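Local structure of protein arginine N-methyltransferase SFM1 (Saccharomyces cerevisiae, 5C74) at residues Q22-V27 / L51-R56; K44-R49 / L55-K60; T147-I150 / R154-F157. The protein monomethylates an arginine of ribosomal protein S3, using S-adenosyl-L-methionine as methyl donor, and belongs to the SPOUT clan of methyltransferases. One frame throughout, in Å; residues are numbered along the deposited sequence.

Contact 1: Q22-V27 / L51-R56; sequences QILREV and LKLGLR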
ATOM      1  N   GLN A  22     -14.508  -1.094   2.732  1.00 12.53           N
ATOM      2  CA  GLN A  22     -15.590  -0.620   3.590  1.00 16.79           C
ATOM      3  C   GLN A  22     -16.394   0.463   2.876  1.00 17.56           C
ATOM      4  O   GLN A  22     -17.632   0.477   2.926  1.00 14.28           O
ATOM      5  CB  GLN A  22     -15.033  -0.090   4.917  1.00 16.94           C
ATOM      6  CG  GLN A  22     -16.107   0.388   5.893  1.00 21.88           C
ATOM      7  CD  GLN A  22     -16.663  -0.721   6.747  1.00 28.41           C
ATOM      8  OE1 GLN A  22     -16.536  -1.911   6.423  1.00 27.59           O
ATOM      9  NE2 GLN A  22     -17.274  -0.342   7.870  1.00 35.97           N
ATOM     10  N   ILE A  23     -15.694   1.362   2.194  1.00 16.51           N
ATOM     11  CA  ILE A  23     -16.374   2.421   1.421  1.00 13.48           C
ATOM     12  C   ILE A  23     -17.286   1.831   0.340  1.00 16.72           C
ATOM     13  O   ILE A  23     -18.456   2.223   0.214  1.00 12.93           O
ATOM     14  CB  ILE A  23     -15.337   3.385   0.795  1.00 14.74           C
ATOM     15  CG1 ILE A  23     -14.652   4.183   1.922  1.00 13.90           C
ATOM     16  CG2 ILE A  23     -15.984   4.317  -0.223  1.00 14.83           C
ATOM     17  CD1 ILE A  23     -13.328   4.876   1.525  1.00 11.97           C
ATOM     18  N   LEU A  24     -16.765   0.868  -0.414  1.00 13.43           N
ATOM     19  CA  LEU A  24     -17.548   0.209  -1.453  1.00 12.66           C
ATOM     20  C   LEU A  24     -18.778  -0.487  -0.886  1.00 14.44           C
ATOM     21  O   LEU A  24     -19.849  -0.442  -1.485  1.00 16.32           O
ATOM     22  CB  LEU A  24     -16.676  -0.794  -2.226  1.00 14.61           C
ATOM     23  CG  LEU A  24     -15.608  -0.164  -3.123  1.00 14.80           C
ATOM     24  CD1 LEU A  24     -14.507  -1.180  -3.484  1.00 16.42           C
ATOM     25  CD2 LEU A  24     -16.252   0.385  -4.399  1.00 14.32           C
ATOM     26  N   ARG A  25     -18.637  -1.129   0.269  1.00 12.91           N
ATOM     27  CA  ARG A  25     -19.776  -1.809   0.869  1.00 16.33           C
ATOM     28  C   ARG A  25     -20.812  -0.784   1.320  1.00 17.60           C
ATOM     29  O   ARG A  25     -22.013  -1.050   1.269  1.00 18.77           O
ATOM     30  CB  ARG A  25     -19.342  -2.692   2.052  1.00 14.61           C
ATOM     31  CG  ARG A  25     -18.721  -4.031   1.604  1.00 22.71           C
ATOM     32  CD  ARG A  25     -18.416  -4.958   2.775  1.00 27.21           C
ATOM     33  NE  ARG A  25     -17.459  -4.354   3.686  1.00 34.14           N
ATOM     34  CZ  ARG A  25     -16.167  -4.667   3.745  1.00 28.60           C
ATOM     35  NH1 ARG A  25     -15.662  -5.607   2.961  1.00 29.45           N
ATOM     36  NH2 ARG A  25     -15.386  -4.039   4.607  1.00 29.45           N
ATOM     37  N   GLU A  26     -20.345   0.385   1.754  1.00 17.45           N
ATOM     38  CA  GLU A  26     -21.261   1.412   2.230  1.00 18.40           C
ATOM     39  C   GLU A  26     -21.974   2.161   1.101  1.00 17.83           C
ATOM     40  O   GLU A  26     -23.205   2.238   1.090  1.00 20.60           O
ATOM     41  CB  GLU A  26     -20.543   2.431   3.117  1.00 17.07           C
ATOM     42  CG  GLU A  26     -21.530   3.418   3.747  1.00 16.37           C
ATOM     43  CD  GLU A  26     -20.861   4.555   4.514  1.00 23.71           C
ATOM     44  OE1 GLU A  26     -19.632   4.529   4.709  1.00 24.38           O
ATOM     45  OE2 GLU A  26     -21.573   5.488   4.916  1.00 22.64           O
ATOM     46  N   VAL A  27     -21.226   2.712   0.152  1.00 16.24           N
ATOM     47  CA  VAL A  27     -21.856   3.606  -0.834  1.00 16.58           C
ATOM     48  C   VAL A  27     -22.104   2.940  -2.179  1.00 22.12           C
ATOM     49  O   VAL A  27     -22.894   3.436  -2.997  1.00 15.38           O
ATOM     50  CB  VAL A  27     -21.026   4.887  -1.047  1.00 16.21           C
ATOM     51  CG1 VAL A  27     -20.808   5.621   0.307  1.00 14.77           C
ATOM     52  CG2 VAL A  27     -19.691   4.581  -1.703  1.00 17.04           C
ATOM     53  N   LEU A  51     -11.330  -5.534  -6.963  1.00 17.73           N
ATOM     54  CA  LEU A  51     -11.920  -5.894  -8.252  1.00 20.87           C
ATOM     55  C   LEU A  51     -13.240  -6.639  -8.050  1.00 25.61           C
ATOM     56  O   LEU A  51     -14.238  -6.334  -8.703  1.00 18.58           O
ATOM     57  CB  LEU A  51     -10.942  -6.731  -9.063  1.00 19.92           C
ATOM     58  CG  LEU A  51      -9.741  -5.955  -9.613  1.00 21.14           C
ATOM     59  CD1 LEU A  51      -8.788  -6.893 -10.357  1.00 29.03           C
ATOM     60  CD2 LEU A  51     -10.172  -4.795 -10.502  1.00 25.42           C
ATOM     61  N   LYS A  52     -13.262  -7.594  -7.122  1.00 22.70           N
ATOM     62  CA  LYS A  52     -14.482  -8.364  -6.891  1.00 21.66           C
ATOM     63  C   LYS A  52     -15.598  -7.483  -6.354  1.00 23.08           C
ATOM     64  O   LYS A  52     -16.777  -7.761  -6.580  1.00 22.37           O
ATOM     65  CB  LYS A  52     -14.221  -9.534  -5.938  1.00 20.29           C
ATOM     66  CG  LYS A  52     -13.301 -10.585  -6.547  1.00 35.68           C
ATOM     67  CD  LYS A  52     -13.356 -11.903  -5.798  1.00 46.11           C
ATOM     68  CE  LYS A  52     -12.379 -12.905  -6.400  1.00 49.45           C
ATOM     69  NZ  LYS A  52     -10.973 -12.433  -6.267  1.00 52.80           N
ATOM     70  N   LEU A  53     -15.236  -6.408  -5.666  1.00 16.98           N
ATOM     71  CA  LEU A  53     -16.242  -5.478  -5.159  1.00 18.09           C
ATOM     72  C   LEU A  53     -16.666  -4.444  -6.216  1.00 23.84           C
ATOM     73  O   LEU A  53     -17.541  -3.615  -5.972  1.00 24.38           O
ATOM     74  CB  LEU A  53     -15.725  -4.769  -3.901  1.00 15.75           C
ATOM     75  CG  LEU A  53     -15.763  -5.617  -2.622  1.00 20.08           C
ATOM     76  CD1 LEU A  53     -15.077  -4.903  -1.440  1.00 20.16           C
ATOM     77  CD2 LEU A  53     -17.202  -5.955  -2.262  1.00 24.03           C
ATOM     78  N   GLY A  54     -16.046  -4.491  -7.383  1.00 19.99           N
ATOM     79  CA  GLY A  54     -16.453  -3.627  -8.481  1.00 21.42           C
ATOM     80  C   GLY A  54     -15.770  -2.271  -8.554  1.00 20.83           C
ATOM     81  O   GLY A  54     -16.306  -1.330  -9.147  1.00 19.64           O
ATOM     82  N   LEU A  55     -14.577  -2.168  -7.974  1.00 18.69           N
ATOM     83  CA  LEU A  55     -13.870  -0.891  -7.889  1.00 15.35           C
ATOM     84  C   LEU A  55     -13.666  -0.230  -9.253  1.00 16.77           C
ATOM     85  O   LEU A  55     -13.104  -0.833 -10.161  1.00 18.82           O
ATOM     86  CB  LEU A  55     -12.502  -1.083  -7.224  1.00 16.42           C
ATOM     87  CG  LEU A  55     -11.697   0.217  -7.112  1.00 20.14           C
ATOM     88  CD1 LEU A  55     -12.313   1.150  -6.060  1.00 18.36           C
ATOM     89  CD2 LEU A  55     -10.234  -0.079  -6.813  1.00 21.34           C
ATOM     90  N   ARG A  56     -14.108   1.013  -9.380  1.00 13.18           N
ATOM     91  CA  ARG A  56     -13.808   1.832 -10.557  1.00 14.45           C
ATOM     92  C   ARG A  56     -12.578   2.691 -10.342  1.00 13.94           C
ATOM     93  O   ARG A  56     -12.479   3.412  -9.345  1.00 15.85           O
ATOM     94  CB  ARG A  56     -14.995   2.743 -10.891  1.00 20.51           C
ATOM     95  CG  ARG A  56     -16.251   1.985 -11.209  1.00 27.54           C
ATOM     96  CD  ARG A  56     -17.433   2.926 -11.380  1.00 29.00           C
ATOM     97  NE  ARG A  56     -18.543   2.226 -12.015  1.00 28.72           N
ATOM     98  CZ  ARG A  56     -19.597   2.822 -12.565  1.00 36.18           C
ATOM     99  NH1 ARG A  56     -19.696   4.142 -12.553  1.00 30.10           N
ATOM    100  NH2 ARG A  56     -20.554   2.095 -13.128  1.00 32.88           N
TER
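Helix 14-27 packs against the Schellman motif that ends helix 48-52, with Leu-24 facing Leu-53 and Leu-55 on either side of Gly-54. The contact turns on one methyl: CD1 of Leu-24 lies 3.8 Å from CB of Leu-53 and 4.1 Å from CD1 of Leu-55. The Leu-24 and Leu-53 side chains run obliquely to each other, whereas Leu-24 and Leu-55 meet at about a right angle. Leu-55 reaches back with CG anti to its backbone N (chi1 180°), which brings CD1 up to the helix although its CB does not point straight at it.

One of the two bonds of the motif runs from Gly-54 N to Leu-51 O (2.9 Å), and the positive phi of Gly-54 would jam a side chain against the preceding carbonyl oxygen. From here the chain enters strand 56-57, the second strand of the beta-alpha-beta unit begun by strand 32-35; Leu-32 of that strand touches both Leu-24 and Leu-55, and Leu-50 does the same from helix 48-52.

At the exposed margin the end of Arg-25 comes near Leu-53 obliquely, NH1 4.5 Å from Leu-53 CD1, at the limit of contact. Its guanidinium is held at one edge by a straight bond from NH2 to Gln-22 OE1 (3.0 Å, 180° at the hydrogen), which lies in both the guanidinium plane and the carbonyl plane of the amide.

Contact 2: K44-R49 / L55-K60; sequences KDIPQR and LRWTTK. With SO4 (sulfate ion), chain C.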
ATOM      1  N   LYS A  44      -4.095  -5.659 -13.483  1.00 19.08           N
ATOM      2  CA  LYS A  44      -3.318  -6.610 -12.687  1.00 24.74           C
ATOM      3  C   LYS A  44      -2.798  -6.000 -11.383  1.00 24.35           C
ATOM      4  O   LYS A  44      -2.458  -6.718 -10.436  1.00 22.87           O
ATOM      5  CB  LYS A  44      -2.141  -7.153 -13.506  1.00 29.90           C
ATOM      6  CG  LYS A  44      -2.563  -7.891 -14.754  1.00 40.67           C
ATOM      7  CD  LYS A  44      -1.374  -8.181 -15.661  1.00 47.32           C
ATOM      8  CE  LYS A  44      -1.799  -9.010 -16.866  1.00 49.49           C
ATOM      9  NZ  LYS A  44      -0.666  -9.254 -17.803  1.00 52.94           N
ATOM     10  N   ASP A  45      -2.730  -4.677 -11.336  1.00 17.55           N
ATOM     11  CA  ASP A  45      -2.234  -3.997 -10.141  1.00 16.71           C
ATOM     12  C   ASP A  45      -3.306  -3.762  -9.081  1.00 17.89           C
ATOM     13  O   ASP A  45      -2.995  -3.342  -7.958  1.00 21.30           O
ATOM     14  CB  ASP A  45      -1.611  -2.655 -10.515  1.00 19.87           C
ATOM     15  CG  ASP A  45      -0.365  -2.810 -11.372  1.00 27.31           C
ATOM     16  OD1 ASP A  45       0.605  -3.416 -10.884  1.00 29.62           O
ATOM     17  OD2 ASP A  45      -0.342  -2.301 -12.515  1.00 21.16           O
ATOM     18  N   ILE A  46      -4.562  -4.004  -9.433  1.00 18.22           N
ATOM     19  CA  ILE A  46      -5.659  -3.742  -8.501  1.00 17.78           C
ATOM     20  C   ILE A  46      -5.920  -4.966  -7.640  1.00 15.53           C
ATOM     21  O   ILE A  46      -6.080  -6.069  -8.166  1.00 16.46           O
ATOM     22  CB  ILE A  46      -6.950  -3.353  -9.246  1.00 17.84           C
ATOM     23  CG1 ILE A  46      -6.640  -2.313 -10.330  1.00 18.55           C
ATOM     24  CG2 ILE A  46      -8.011  -2.839  -8.266  1.00 19.71           C
ATOM     25  CD1 ILE A  46      -6.167  -0.965  -9.779  1.00 18.40           C
ATOM     26  N   PRO A  47      -5.953  -4.786  -6.305  1.00 16.83           N
ATOM     27  CA  PRO A  47      -6.181  -5.929  -5.415  1.00 19.49           C
ATOM     28  C   PRO A  47      -7.428  -6.723  -5.820  1.00 20.28           C
ATOM     29  O   PRO A  47      -8.447  -6.127  -6.173  1.00 15.84           O
ATOM     30  CB  PRO A  47      -6.355  -5.272  -4.036  1.00 21.00           C
ATOM     31  CG  PRO A  47      -5.501  -4.021  -4.125  1.00 18.54           C
ATOM     32  CD  PRO A  47      -5.668  -3.545  -5.561  1.00 17.24           C
ATOM     33  N   GLN A  48      -7.337  -8.048  -5.782  1.00 21.22           N
ATOM     34  CA  GLN A  48      -8.463  -8.900  -6.168  1.00 26.29           C
ATOM     35  C   GLN A  48      -9.727  -8.621  -5.360  1.00 22.24           C
ATOM     36  O   GLN A  48     -10.839  -8.707  -5.889  1.00 20.26           O
ATOM     37  CB  GLN A  48      -8.090 -10.378  -6.026  1.00 33.77           C
ATOM     38  CG  GLN A  48      -7.132 -10.881  -7.095  1.00 45.01           C
ATOM     39  CD  GLN A  48      -7.725 -10.801  -8.489  1.00 46.27           C
ATOM     40  OE1 GLN A  48      -7.160 -10.171  -9.382  1.00 52.36           O
ATOM     41  NE2 GLN A  48      -8.871 -11.436  -8.679  1.00 43.87           N
ATOM     42  N   ARG A  49      -9.563  -8.296  -4.083  1.00 16.57           N
ATOM     43  CA  ARG A  49     -10.711  -8.008  -3.237  1.00 17.29           C
ATOM     44  C   ARG A  49     -11.465  -6.787  -3.755  1.00 18.64           C
ATOM     45  O   ARG A  49     -12.703  -6.749  -3.727  1.00 16.98           O
ATOM     46  CB  ARG A  49     -10.265  -7.811  -1.784  1.00 17.50           C
ATOM     47  CG  ARG A  49     -10.105  -9.136  -1.038  1.00 22.56           C
ATOM     48  CD  ARG A  49      -9.341  -8.949   0.284  1.00 21.63           C
ATOM     49  NE  ARG A  49      -7.966  -8.489   0.071  1.00 17.57           N
ATOM     50  CZ  ARG A  49      -7.237  -7.906   1.018  1.00 23.03           C
ATOM     51  NH1 ARG A  49      -7.759  -7.725   2.232  1.00 18.94           N
ATOM     52  NH2 ARG A  49      -5.999  -7.503   0.761  1.00 21.59           N
ATOM     53  N   LEU A  55     -14.577  -2.168  -7.974  1.00 18.69           N
ATOM     54  CA  LEU A  55     -13.870  -0.891  -7.889  1.00 15.35           C
ATOM     55  C   LEU A  55     -13.666  -0.230  -9.253  1.00 16.77           C
ATOM     56  O   LEU A  55     -13.104  -0.833 -10.161  1.00 18.82           O
ATOM     57  CB  LEU A  55     -12.502  -1.083  -7.224  1.00 16.42           C
ATOM     58  CG  LEU A  55     -11.697   0.217  -7.112  1.00 20.14           C
ATOM     59  CD1 LEU A  55     -12.313   1.150  -6.060  1.00 18.36           C
ATOM     60  CD2 LEU A  55     -10.234  -0.079  -6.813  1.00 21.34           C
ATOM     61  N   ARG A  56     -14.108   1.013  -9.380  1.00 13.18           N
ATOM     62  CA  ARG A  56     -13.808   1.832 -10.557  1.00 14.45           C
ATOM     63  C   ARG A  56     -12.578   2.691 -10.342  1.00 13.94           C
ATOM     64  O   ARG A  56     -12.479   3.412  -9.345  1.00 15.85           O
ATOM     65  CB  ARG A  56     -14.995   2.743 -10.891  1.00 20.51           C
ATOM     66  CG  ARG A  56     -16.251   1.985 -11.209  1.00 27.54           C
ATOM     67  CD  ARG A  56     -17.433   2.926 -11.380  1.00 29.00           C
ATOM     68  NE  ARG A  56     -18.543   2.226 -12.015  1.00 28.72           N
ATOM     69  CZ  ARG A  56     -19.597   2.822 -12.565  1.00 36.18           C
ATOM     70  NH1 ARG A  56     -19.696   4.142 -12.553  1.00 30.10           N
ATOM     71  NH2 ARG A  56     -20.554   2.095 -13.128  1.00 32.88           N
ATOM     72  N   TRP A  57     -11.650   2.644 -11.298  1.00 12.04           N
ATOM     73  CA  TRP A  57     -10.414   3.402 -11.175  1.00 14.14           C
ATOM     74  C   TRP A  57      -9.974   3.917 -12.534  1.00 13.15           C
ATOM     75  O   TRP A  57     -10.314   3.338 -13.566  1.00 15.29           O
ATOM     76  CB  TRP A  57      -9.311   2.526 -10.572  1.00 15.36           C
ATOM     77  CG  TRP A  57      -9.069   1.314 -11.393  1.00 17.00           C
ATOM     78  CD1 TRP A  57      -9.770   0.146 -11.364  1.00 20.79           C
ATOM     79  CD2 TRP A  57      -8.069   1.159 -12.408  1.00 19.86           C
ATOM     80  NE1 TRP A  57      -9.271  -0.732 -12.298  1.00 19.27           N
ATOM     81  CE2 TRP A  57      -8.221  -0.136 -12.947  1.00 18.05           C
ATOM     82  CE3 TRP A  57      -7.067   1.990 -12.914  1.00 16.82           C
ATOM     83  CZ2 TRP A  57      -7.394  -0.628 -13.959  1.00 23.05           C
ATOM     84  CZ3 TRP A  57      -6.245   1.495 -13.934  1.00 19.14           C
ATOM     85  CH2 TRP A  57      -6.419   0.202 -14.439  1.00 23.10           C
ATOM     86  N   THR A  58      -9.187   4.985 -12.540  1.00 11.84           N
ATOM     87  CA  THR A  58      -8.610   5.462 -13.792  1.00 13.99           C
ATOM     88  C   THR A  58      -7.295   6.168 -13.529  1.00 15.18           C
ATOM     89  O   THR A  58      -7.074   6.691 -12.431  1.00 12.59           O
ATOM     90  CB  THR A  58      -9.572   6.406 -14.530  1.00 15.63           C
ATOM     91  OG1 THR A  58      -8.941   6.905 -15.709  1.00 16.75           O
ATOM     92  CG2 THR A  58      -9.962   7.577 -13.638  1.00 14.31           C
ATOM     93  N   THR A  59      -6.404   6.159 -14.520  1.00 12.22           N
ATOM     94  CA  THR A  59      -5.176   6.942 -14.392  1.00 11.98           C
ATOM     95  C   THR A  59      -5.451   8.408 -14.736  1.00 15.32           C
ATOM     96  O   THR A  59      -4.659   9.289 -14.411  1.00 14.85           O
ATOM     97  CB  THR A  59      -4.057   6.421 -15.292  1.00 13.21           C
ATOM     98  OG1 THR A  59      -4.465   6.526 -16.660  1.00 15.59           O
ATOM     99  CG2 THR A  59      -3.781   4.947 -14.985  1.00 14.52           C
ATOM    100  N   LYS A  60      -6.577   8.671 -15.393  1.00 14.63           N
ATOM    101  CA  LYS A  60      -6.946  10.060 -15.694  1.00 16.56           C
ATOM    102  C   LYS A  60      -7.301  10.819 -14.418  1.00 15.50           C
ATOM    103  O   LYS A  60      -7.662  10.204 -13.419  1.00 14.81           O
ATOM    104  CB  LYS A  60      -8.136  10.109 -16.655  1.00 14.58           C
ATOM    105  CG  LYS A  60      -7.886   9.436 -18.003  1.00 15.25           C
ATOM    106  CD  LYS A  60      -9.070   9.662 -18.928  1.00 20.13           C
ATOM    107  CE  LYS A  60      -8.898   8.910 -20.242  1.00 25.29           C
ATOM    108  NZ  LYS A  60      -8.804   7.421 -20.070  1.00 21.87           N
TER
HETATM  109  S   SO4 C 301      -5.752  -9.004  -2.721  1.00 22.70           S
HETATM  110  O1  SO4 C 301      -4.904  -8.154  -1.882  1.00 20.35           O
HETATM  111  O2  SO4 C 301      -5.211  -8.955  -4.068  1.00 20.75           O
HETATM  112  O3  SO4 C 301      -7.122  -8.505  -2.699  1.00 26.28           O
HETATM  113  O4  SO4 C 301      -5.735 -10.380  -2.245  1.00 24.23           O
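Oxygen O3 of a bound sulfate, probably from the crystallisation liquor, accepts two hydrogen bonds from Arg-49, one from its backbone N at 2.8 Å and one from NE at 2.9 Å. Arg-49 NH2 reaches O1 (2.9 Å), with the sulfur in the guanidinium plane at its edge, and the backbone N of Gln-48 binds O2. The anion therefore sits at the N-terminal end of helix 48-52, just past the N-cap Pro-47, where the helix dipole is likely to add to the attraction.

Ile-46 meets Trp-57 and Leu-55 through separate branches. Its CD1 stands over the indole face, 3.8 Å from the centroid of the five-membered ring and only 6° off the normal, a CH-pi contact, while CG1 comes 3.6 Å from Trp-57 NE1. With CG between backbone N and carbonyl carbon, chi1 of Trp-57 (58°) swings the indole to this side and chi2 (-83°) turns its face to Ile-46. With the indole cut back to an alanine here, CG1 and CD1 of Ile-46 would probably lose the flat surface they rest on. The other branch, CG2, touches Leu-55 CD2 at 3.8 Å.

The contact lies within the beta-alpha-beta unit of strand 32-35, helix 48-52 and strand 56-57, joining the lead-in to its helix with its second strand: Leu-34 touches Leu-55 and Trp-57, Leu-51 touches Ile-46, and Glu-14 of helix 14-27 forms a salt bridge with Arg-49 NH2.

Contact 3: T147-I150 / R154-F157; sequences TQLI and RIAF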
ATOM      1  N   THR A 147     -19.883  12.262   5.500  1.00 11.74           N
ATOM      2  CA  THR A 147     -20.507  12.999   4.410  1.00 14.08           C
ATOM      3  C   THR A 147     -21.902  12.442   4.092  1.00 15.78           C
ATOM      4  O   THR A 147     -22.843  13.201   3.807  1.00 12.31           O
ATOM      5  CB  THR A 147     -19.609  12.974   3.163  1.00 10.77           C
ATOM      6  OG1 THR A 147     -18.393  13.677   3.461  1.00 16.16           O
ATOM      7  CG2 THR A 147     -20.331  13.667   1.989  1.00 15.02           C
ATOM      8  N   GLN A 148     -22.039  11.120   4.151  1.00 11.99           N
ATOM      9  CA  GLN A 148     -23.337  10.486   3.933  1.00 12.07           C
ATOM     10  C   GLN A 148     -24.351  10.933   4.987  1.00 11.67           C
ATOM     11  O   GLN A 148     -25.511  11.219   4.680  1.00 12.26           O
ATOM     12  CB  GLN A 148     -23.196   8.959   3.943  1.00 13.64           C
ATOM     13  CG  GLN A 148     -22.441   8.417   2.750  1.00 13.05           C
ATOM     14  CD  GLN A 148     -23.318   8.349   1.517  1.00 17.76           C
ATOM     15  OE1 GLN A 148     -23.237   9.201   0.633  1.00 15.75           O
ATOM     16  NE2 GLN A 148     -24.175   7.342   1.462  1.00 17.09           N
ATOM     17  N   LEU A 149     -23.921  10.969   6.238  1.00 10.47           N
ATOM     18  CA  LEU A 149     -24.806  11.386   7.319  1.00 14.13           C
ATOM     19  C   LEU A 149     -25.298  12.815   7.090  1.00 15.58           C
ATOM     20  O   LEU A 149     -26.471  13.134   7.324  1.00 13.82           O
ATOM     21  CB  LEU A 149     -24.075  11.272   8.673  1.00 11.78           C
ATOM     22  CG  LEU A 149     -23.766   9.841   9.141  1.00 13.98           C
ATOM     23  CD1 LEU A 149     -22.776   9.826  10.328  1.00 10.96           C
ATOM     24  CD2 LEU A 149     -25.071   9.173   9.534  1.00 15.75           C
ATOM     25  N   ILE A 150     -24.401  13.673   6.612  1.00 14.63           N
ATOM     26  CA  ILE A 150     -24.723  15.092   6.436  1.00 11.67           C
ATOM     27  C   ILE A 150     -25.592  15.317   5.197  1.00 16.79           C
ATOM     28  O   ILE A 150     -26.617  15.996   5.261  1.00 13.43           O
ATOM     29  CB  ILE A 150     -23.424  15.938   6.336  1.00 16.08           C
ATOM     30  CG1 ILE A 150     -22.686  15.939   7.673  1.00 12.55           C
ATOM     31  CG2 ILE A 150     -23.710  17.370   5.928  1.00 13.18           C
ATOM     32  CD1 ILE A 150     -21.274  16.544   7.585  1.00 15.42           C
ATOM     33  N   ARG A 154     -29.109  14.153   6.236  1.00 13.29           N
ATOM     34  CA  ARG A 154     -29.362  15.546   6.638  1.00 13.66           C
ATOM     35  C   ARG A 154     -29.135  15.744   8.127  1.00 20.31           C
ATOM     36  O   ARG A 154     -29.837  16.520   8.797  1.00 17.29           O
ATOM     37  CB  ARG A 154     -30.783  15.984   6.242  1.00 15.60           C
ATOM     38  CG  ARG A 154     -31.060  15.887   4.743  1.00 18.05           C
ATOM     39  CD  ARG A 154     -30.009  16.597   3.886  1.00 16.55           C
ATOM     40  NE  ARG A 154     -30.238  16.324   2.467  1.00 17.78           N
ATOM     41  CZ  ARG A 154     -31.079  17.003   1.690  1.00 19.81           C
ATOM     42  NH1 ARG A 154     -31.783  18.021   2.183  1.00 18.54           N
ATOM     43  NH2 ARG A 154     -31.221  16.655   0.416  1.00 17.32           N
ATOM     44  N   ILE A 155     -28.129  15.053   8.643  1.00 14.72           N
ATOM     45  CA  ILE A 155     -27.725  15.230  10.037  1.00 14.85           C
ATOM     46  C   ILE A 155     -26.566  16.211  10.075  1.00 16.54           C
ATOM     47  O   ILE A 155     -25.518  15.967   9.480  1.00 18.01           O
ATOM     48  CB  ILE A 155     -27.324  13.885  10.675  1.00 14.64           C
ATOM     49  CG1 ILE A 155     -28.507  12.904  10.590  1.00 20.65           C
ATOM     50  CG2 ILE A 155     -26.847  14.084  12.125  1.00 17.68           C
ATOM     51  CD1 ILE A 155     -28.158  11.475  10.992  1.00 23.41           C
ATOM     52  N   ALA A 156     -26.752  17.338  10.750  1.00 14.33           N
ATOM     53  CA  ALA A 156     -25.694  18.340  10.847  1.00 16.84           C
ATOM     54  C   ALA A 156     -24.456  17.783  11.561  1.00 17.97           C
ATOM     55  O   ALA A 156     -24.573  16.983  12.485  1.00 16.55           O
ATOM     56  CB  ALA A 156     -26.209  19.577  11.578  1.00 23.34           C
ATOM     57  N   PHE A 157     -23.276  18.238  11.148  1.00 19.62           N
ATOM     58  CA  PHE A 157     -22.021  17.751  11.725  1.00 19.72           C
ATOM     59  C   PHE A 157     -22.040  17.771  13.260  1.00 23.43           C
ATOM     60  O   PHE A 157     -21.628  16.804  13.902  1.00 18.55           O
ATOM     61  CB  PHE A 157     -20.839  18.580  11.201  1.00 22.04           C
ATOM     62  CG  PHE A 157     -19.491  18.022  11.579  1.00 24.67           C
ATOM     63  CD1 PHE A 157     -18.898  18.357  12.782  1.00 25.65           C
ATOM     64  CD2 PHE A 157     -18.819  17.156  10.730  1.00 27.21           C
ATOM     65  CE1 PHE A 157     -17.660  17.835  13.135  1.00 25.27           C
ATOM     66  CE2 PHE A 157     -17.569  16.628  11.076  1.00 23.41           C
ATOM     67  CZ  PHE A 157     -16.997  16.969  12.277  1.00 24.48           C
TER
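Leu-149 and Ile-155 cross obliquely, as do Ile-150 and Phe-157, and between these two pairs the backbone of the loop folds back on the end of helix 140-151. In the first pair the meeting is methyl to methyl, Leu-149 CD2 to Ile-155 CD1 at 4.1 Å. In the second, CD1 of Ile-150 comes in at the edge of the Phe-157 ring, near its plane, and lies 4.0 Å from CD2. Although CB of Ile-150 points away from the loop overall, the CG1-CD1 arm, with CD1 anti to CA (chi2 170°), swings back so that CD1 reaches the ring.

The backbone ties these pairs together. Ile-155 N donates to Leu-149 O (2.9 Å, 167° at the hydrogen). The same oxygen has CB of Ile-155 3.5 Å away. Ile-155 O, buried and with no hydrogen-bond partner in the model, faces Ile-150 instead: it receives a CA-H...O contact from Ile-150 CA at 3.3 Å and has CG1 of that residue 3.4 Å away.

The reversal begins at Arg-154, the first residue to leave helical angles, with positive phi. Its side chain is bent, and NE hydrogen-bonds Ile-151 O in the last turn of the helix. Beyond the loop the chain leads into strand 162-169, whose Phe-162 meets the Phe-157 ring, and Ile-160 touches Leu-149; on the helix, Gln-148 packs against Glu-26 and Val-27 of helix 14-27.

Overall arrangement
Along the chain, contacts 1 and 2 end on the same stretch, sharing Leu-55 and Arg-56, and contact 3 follows. Contacts 1 and 2 have centres about 11 Å apart and both use helix 48-52: contact 1 sets helix 14-27 against the end of that helix, and contact 2 packs the approach to it on strand 56-57, outermost in the parallel sheet. Helix 14-27 also leads to contact 3, centred about 21 Å from contact 1, since Glu-26 and Val-27 touch Gln-148 of helix 140-151. Contacts 2 and 3 do not touch, their centres about 29 Å apart on opposite sides of the chain's centre. Helix 14-27 thus bridges the sheet-edge unit and the helix preceding the antiparallel sheet.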